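Local coordinates for polysaccharide deacetylase-like protein (Bacillus anthracis, PDB 4V33) that is a putative zinc-dependent polysaccharide deacetylase, required together with a second such protein for osmotic stability and maintenance of cell shape, at residues 226-238 with 257-269. Sequence-based numbering, arbitrary orientation.
With ZN (zinc ion), chain D; EDO (1,2-ethanediol), chain G.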
loop_
_atom_site.group_PDB
_atom_site.type_symbol
_atom_site.label_atom_id
_atom_site.label_comp_id
_atom_site.label_asym_id
_atom_site.label_seq_id
_atom_site.Cartn_x
_atom_site.Cartn_y
_atom_site.Cartn_z
ATOM N N PHE A 226 17.044 -3.806 1.323
ATOM C CA PHE A 226 15.745 -4.054 1.950
ATOM C C PHE A 226 15.456 -3.024 3.046
ATOM O O PHE A 226 16.168 -2.965 4.047
ATOM C CB PHE A 226 15.739 -5.475 2.524
ATOM C CG PHE A 226 14.398 -5.946 3.019
ATOM C CD1 PHE A 226 13.319 -6.071 2.157
ATOM C CD2 PHE A 226 14.231 -6.320 4.345
ATOM C CE1 PHE A 226 12.081 -6.525 2.622
ATOM C CE2 PHE A 226 13.005 -6.781 4.812
ATOM C CZ PHE A 226 11.931 -6.887 3.945
ATOM N N LYS A 227 14.419 -2.213 2.841
ATOM C CA LYS A 227 14.035 -1.168 3.792
ATOM C C LYS A 227 12.653 -1.471 4.351
ATOM O O LYS A 227 11.646 -0.953 3.867
ATOM C CB LYS A 227 14.027 0.204 3.115
ATOM C CG LYS A 227 15.318 0.557 2.404
ATOM C CD LYS A 227 16.509 0.509 3.343
ATOM C CE LYS A 227 17.758 1.053 2.654
ATOM N NZ LYS A 227 18.965 0.951 3.520
ATOM N N PRO A 228 12.590 -2.333 5.372
ATOM C CA PRO A 228 11.273 -2.752 5.847
ATOM C C PRO A 228 10.586 -1.687 6.682
ATOM O O PRO A 228 11.236 -0.933 7.412
ATOM C CB PRO A 228 11.592 -3.965 6.724
ATOM C CG PRO A 228 12.981 -3.665 7.249
ATOM C CD PRO A 228 13.690 -2.985 6.107
ATOM N N VAL A 229 9.267 -1.630 6.538
ATOM C CA VAL A 229 8.413 -0.839 7.418
ATOM C C VAL A 229 7.174 -1.659 7.749
ATOM O O VAL A 229 6.874 -2.646 7.074
ATOM C CB VAL A 229 7.989 0.506 6.786
ATOM C CG1 VAL A 229 9.196 1.425 6.612
ATOM C CG2 VAL A 229 7.277 0.276 5.465
ATOM N N ALA A 230 6.457 -1.264 8.797
ATOM C CA ALA A 230 5.246 -1.966 9.189
ATOM C C ALA A 230 4.355 -1.059 10.014
ATOM O O ALA A 230 4.810 -0.042 10.537
ATOM C CB ALA A 230 5.592 -3.234 9.999
ATOM N N THR A 231 3.087 -1.442 10.122
ATOM C CA THR A 231 2.102 -0.691 10.904
ATOM C C THR A 231 1.732 -1.480 12.157
ATOM O O THR A 231 1.451 -2.674 12.084
ATOM C CB THR A 231 0.824 -0.464 10.085
ATOM O OG1 THR A 231 1.139 0.322 8.926
ATOM C CG2 THR A 231 -0.240 0.254 10.909
ATOM N N GLU A 232 1.743 -0.806 13.304
ATOM C CA GLU A 232 1.278 -1.400 14.546
ATOM C C GLU A 232 -0.007 -0.688 14.915
ATOM O O GLU A 232 -0.018 0.535 15.030
ATOM C CB GLU A 232 2.306 -1.181 15.657
ATOM C CG GLU A 232 1.839 -1.664 17.035
ATOM C CD GLU A 232 1.796 -3.171 17.114
ATOM O OE1 GLU A 232 2.878 -3.787 16.959
ATOM O OE2 GLU A 232 0.693 -3.735 17.304
ATOM N N TYR A 233 -1.089 -1.441 15.079
ATOM C CA TYR A 233 -2.341 -0.855 15.532
ATOM C C TYR A 233 -2.447 -1.061 17.040
ATOM O O TYR A 233 -2.731 -2.156 17.509
ATOM C CB TYR A 233 -3.518 -1.522 14.840
ATOM C CG TYR A 233 -3.656 -1.316 13.340
ATOM C CD1 TYR A 233 -4.055 -0.091 12.815
ATOM C CD2 TYR A 233 -3.455 -2.378 12.458
ATOM C CE1 TYR A 233 -4.231 0.082 11.440
ATOM C CE2 TYR A 233 -3.630 -2.220 11.091
ATOM C CZ TYR A 233 -4.033 -0.996 10.596
ATOM O OH TYR A 233 -4.224 -0.844 9.246
ATOM N N MET A 234 -2.217 0.010 17.792
ATOM C CA MET A 234 -2.079 -0.052 19.241
ATOM C C MET A 234 -3.413 0.135 19.953
ATOM O O MET A 234 -4.148 1.085 19.658
ATOM C CB MET A 234 -1.126 1.068 19.683
ATOM C CG MET A 234 -0.847 1.123 21.176
ATOM S SD MET A 234 0.392 -0.114 21.611
ATOM C CE MET A 234 -0.310 -0.773 23.131
ATOM N N ILE A 235 -3.738 -0.765 20.883
ATOM C CA ILE A 235 -4.844 -0.512 21.806
ATOM C C ILE A 235 -4.336 0.576 22.740
ATOM O O ILE A 235 -3.470 0.326 23.573
ATOM C CB ILE A 235 -5.245 -1.778 22.589
ATOM C CG1 ILE A 235 -5.803 -2.825 21.620
ATOM C CG2 ILE A 235 -6.309 -1.432 23.651
ATOM C CD1 ILE A 235 -5.897 -4.227 22.234
ATOM N N VAL A 236 -4.833 1.805 22.576
ATOM C CA VAL A 236 -4.115 2.950 23.117
ATOM C C VAL A 236 -4.068 2.959 24.651
ATOM O O VAL A 236 -3.057 3.327 25.253
ATOM C CB VAL A 236 -4.646 4.275 22.528
ATOM C CG1 VAL A 236 -3.893 5.467 23.101
ATOM C CG2 VAL A 236 -4.514 4.253 20.996
ATOM N N ASN A 237 -5.135 2.502 25.296
ATOM C CA ASN A 237 -5.127 2.471 26.757
ATOM C C ASN A 237 -4.151 1.462 27.349
ATOM O O ASN A 237 -3.883 1.488 28.549
ATOM C CB ASN A 237 -6.533 2.230 27.313
ATOM C CG ASN A 237 -7.420 3.439 27.168
ATOM O OD1 ASN A 237 -7.045 4.428 26.528
ATOM N ND2 ASN A 237 -8.606 3.381 27.768
ATOM N N ASN A 238 -3.619 0.583 26.501
ATOM C CA ASN A 238 -2.677 -0.436 26.951
ATOM C C ASN A 238 -1.213 -0.031 26.884
ATOM O O ASN A 238 -0.353 -0.817 27.252
ATOM C CB ASN A 238 -2.854 -1.733 26.162
ATOM C CG ASN A 238 -4.080 -2.518 26.600
ATOM O OD1 ASN A 238 -4.630 -2.280 27.673
ATOM N ND2 ASN A 238 -4.491 -3.477 25.779
ATOM N N GLY A 257 12.484 4.358 12.205
ATOM C CA GLY A 257 11.956 4.545 10.868
ATOM C C GLY A 257 11.196 3.335 10.357
ATOM O O GLY A 257 10.651 3.362 9.255
ATOM N N ILE A 258 11.153 2.269 11.151
ATOM C CA ILE A 258 10.505 1.037 10.713
ATOM C C ILE A 258 8.997 1.053 10.961
ATOM O O ILE A 258 8.219 0.665 10.099
ATOM C CB ILE A 258 11.161 -0.224 11.347
ATOM C CG1 ILE A 258 12.614 -0.348 10.869
ATOM C CG2 ILE A 258 10.384 -1.491 10.986
ATOM C CD1 ILE A 258 13.385 -1.483 11.533
ATOM N N PHE A 259 8.570 1.510 12.133
ATOM C CA PHE A 259 7.156 1.415 12.457
ATOM C C PHE A 259 6.350 2.689 12.291
ATOM O O PHE A 259 6.797 3.783 12.631
ATOM C CB PHE A 259 6.956 0.862 13.867
ATOM C CG PHE A 259 6.985 -0.632 13.927
ATOM C CD1 PHE A 259 8.186 -1.304 14.059
ATOM C CD2 PHE A 259 5.810 -1.370 13.827
ATOM C CE1 PHE A 259 8.226 -2.689 14.094
ATOM C CE2 PHE A 259 5.842 -2.757 13.859
ATOM C CZ PHE A 259 7.058 -3.414 14.002
ATOM N N SER A 260 5.151 2.501 11.755
ATOM C CA SER A 260 4.109 3.515 11.785
ATOM C C SER A 260 3.133 3.080 12.877
ATOM O O SER A 260 2.560 1.995 12.806
ATOM C CB SER A 260 3.395 3.551 10.442
ATOM O OG SER A 260 2.312 4.463 10.460
ATOM N N MET A 261 2.955 3.920 13.893
ATOM C CA MET A 261 2.148 3.550 15.053
ATOM C C MET A 261 0.759 4.147 14.898
ATOM O O MET A 261 0.587 5.365 14.907
ATOM C CB MET A 261 2.817 4.048 16.337
ATOM C CG MET A 261 2.205 3.523 17.634
ATOM S SD MET A 261 2.517 1.761 17.909
ATOM C CE MET A 261 4.184 1.687 17.335
ATOM N N GLN A 262 -0.225 3.277 14.724
ATOM C CA GLN A 262 -1.577 3.699 14.400
ATOM C C GLN A 262 -2.547 3.143 15.439
ATOM O O GLN A 262 -2.121 2.537 16.420
ATOM C CB GLN A 262 -1.921 3.256 12.970
ATOM C CG GLN A 262 -0.936 3.810 11.917
ATOM C CD GLN A 262 -0.962 5.331 11.857
ATOM O OE1 GLN A 262 -2.017 5.949 12.020
ATOM N NE2 GLN A 262 0.203 5.944 11.637
ATOM N N SER A 263 -3.841 3.360 15.234
ATOM C CA SER A 263 -4.829 3.125 16.292
ATOM C C SER A 263 -5.560 1.783 16.217
ATOM O O SER A 263 -5.929 1.336 15.139
ATOM C CB SER A 263 -5.867 4.247 16.253
ATOM O OG SER A 263 -6.864 4.071 17.252
ATOM N N HIS A 264 -5.809 1.171 17.374
ATOM C CA HIS A 264 -6.712 0.013 17.454
ATOM C C HIS A 264 -7.838 0.346 18.430
ATOM O O HIS A 264 -8.367 -0.543 19.091
ATOM C CB HIS A 264 -5.956 -1.249 17.914
ATOM C CG HIS A 264 -6.549 -2.549 17.440
ATOM N ND1 HIS A 264 -7.541 -2.630 16.488
ATOM C CD2 HIS A 264 -6.252 -3.830 17.775
ATOM C CE1 HIS A 264 -7.843 -3.903 16.272
ATOM N NE2 HIS A 264 -7.079 -4.651 17.046
ATOM N N THR A 265 -8.212 1.630 18.473
ATOM C CA THR A 265 -9.159 2.215 19.442
ATOM C C THR A 265 -8.569 2.328 20.848
ATOM O O THR A 265 -7.437 1.917 21.097
ATOM C CB THR A 265 -10.560 1.517 19.497
ATOM O OG1 THR A 265 -10.476 0.299 20.247
ATOM C CG2 THR A 265 -11.106 1.247 18.093
ATOM N N ALA A 266 -9.343 2.898 21.768
ATOM C CA ALA A 266 -8.861 3.098 23.126
ATOM C C ALA A 266 -8.833 1.798 23.911
ATOM O O ALA A 266 -7.855 1.500 24.596
ATOM C CB ALA A 266 -9.717 4.117 23.852
ATOM N N THR A 267 -9.923 1.038 23.838
ATOM C CA THR A 267 -10.049 -0.168 24.653
ATOM C C THR A 267 -10.281 -1.454 23.862
ATOM O O THR A 267 -10.610 -2.476 24.460
ATOM C CB THR A 267 -11.174 -0.046 25.717
ATOM O OG1 THR A 267 -12.463 -0.004 25.079
ATOM C CG2 THR A 267 -10.982 1.198 26.579
ATOM N N HIS A 268 -10.104 -1.404 22.543
ATOM C CA HIS A 268 -10.393 -2.547 21.658
ATOM C C HIS A 268 -11.908 -2.770 21.660
ATOM O O HIS A 268 -12.407 -3.873 21.889
ATOM C CB HIS A 268 -9.623 -3.808 22.087
ATOM C CG HIS A 268 -9.474 -4.839 21.013
ATOM N ND1 HIS A 268 -10.215 -6.002 20.992
ATOM C CD2 HIS A 268 -8.643 -4.904 19.948
ATOM C CE1 HIS A 268 -9.857 -6.731 19.948
ATOM N NE2 HIS A 268 -8.890 -6.095 19.308
ATOM N N ALA A 269 -12.628 -1.684 21.397
ATOM C CA ALA A 269 -14.080 -1.656 21.508
ATOM C C ALA A 269 -14.782 -2.380 20.373
ATOM O O ALA A 269 -14.351 -2.328 19.225
ATOM C CB ALA A 269 -14.561 -0.205 21.557
HETATM ZN ZN ZN D . -7.327 -6.596 17.955
HETATM C C1 EDO G . 12.245 -3.151 -0.152
HETATM O O1 EDO G . 13.041 -2.081 0.361
HETATM C C2 EDO G . 11.271 -3.634 0.922
HETATM O O2 EDO G . 10.428 -2.563 1.333
HETATM O O HOH W 1 0.566 3.059 8.582
HETATM O O HOH W 2 -7.176 -8.564 18.459
#
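Ala230 to Met234 and Phe259 to Ser263 run as neighbouring parallel strands, their short axes 4.4 Å apart at closest and turned by 32°. Even-numbered residues do the bonding on both: Ala230 N gives to Ile258 O, Ser260 N to Ala230 O, and the ladder climbs rung by rung to His264 N, which meets Met234 O from above its carbonyl plane. Past the strands, the 3-10 turn 236-238 bonds to the loop after 263, Val236 N on Thr265 O and Asn237 N on a lone pair of Ala266 O (3.0 Å).

On one face Phe259 CE2 meets Ala230 CB at 3.9 Å, while Glu232 and Met261 lie side by side, Glu232 CG 3.6 Å from Met261 SD. On the other, Thr231 CG2 sits over the centre of the Tyr233 ring, 3.9 Å above its plane, and a water links Thr231 OG1 to Ser260 OG, which also bonds Glu188.

At the C-terminal ends His264 and His268 bind zinc through NE2, at 2.2 and 2.1 Å. With CG swung away from its backbone N (chi1 -153°), His264 turns its ring face to the CD2 edge of His268. Ile235 CD1 lies 3.6 Å from His268 CD2, slanting against the ring, and Ala300 O holds His264 ND1.

Asp206, closing strand 199-206, completes the protein ligands, an Asp-His-His site consistent with NodB-type (carbohydrate esterase 4) deacetylases; strand 199-206 pairs with the edge of 230-234 that faces away from 259-263. Helix 247-255 makes the beta-alpha-beta crossover, covering the Glu232, Phe259 and Met261 face, and helix 277-292 packs against Met261 and Ser263.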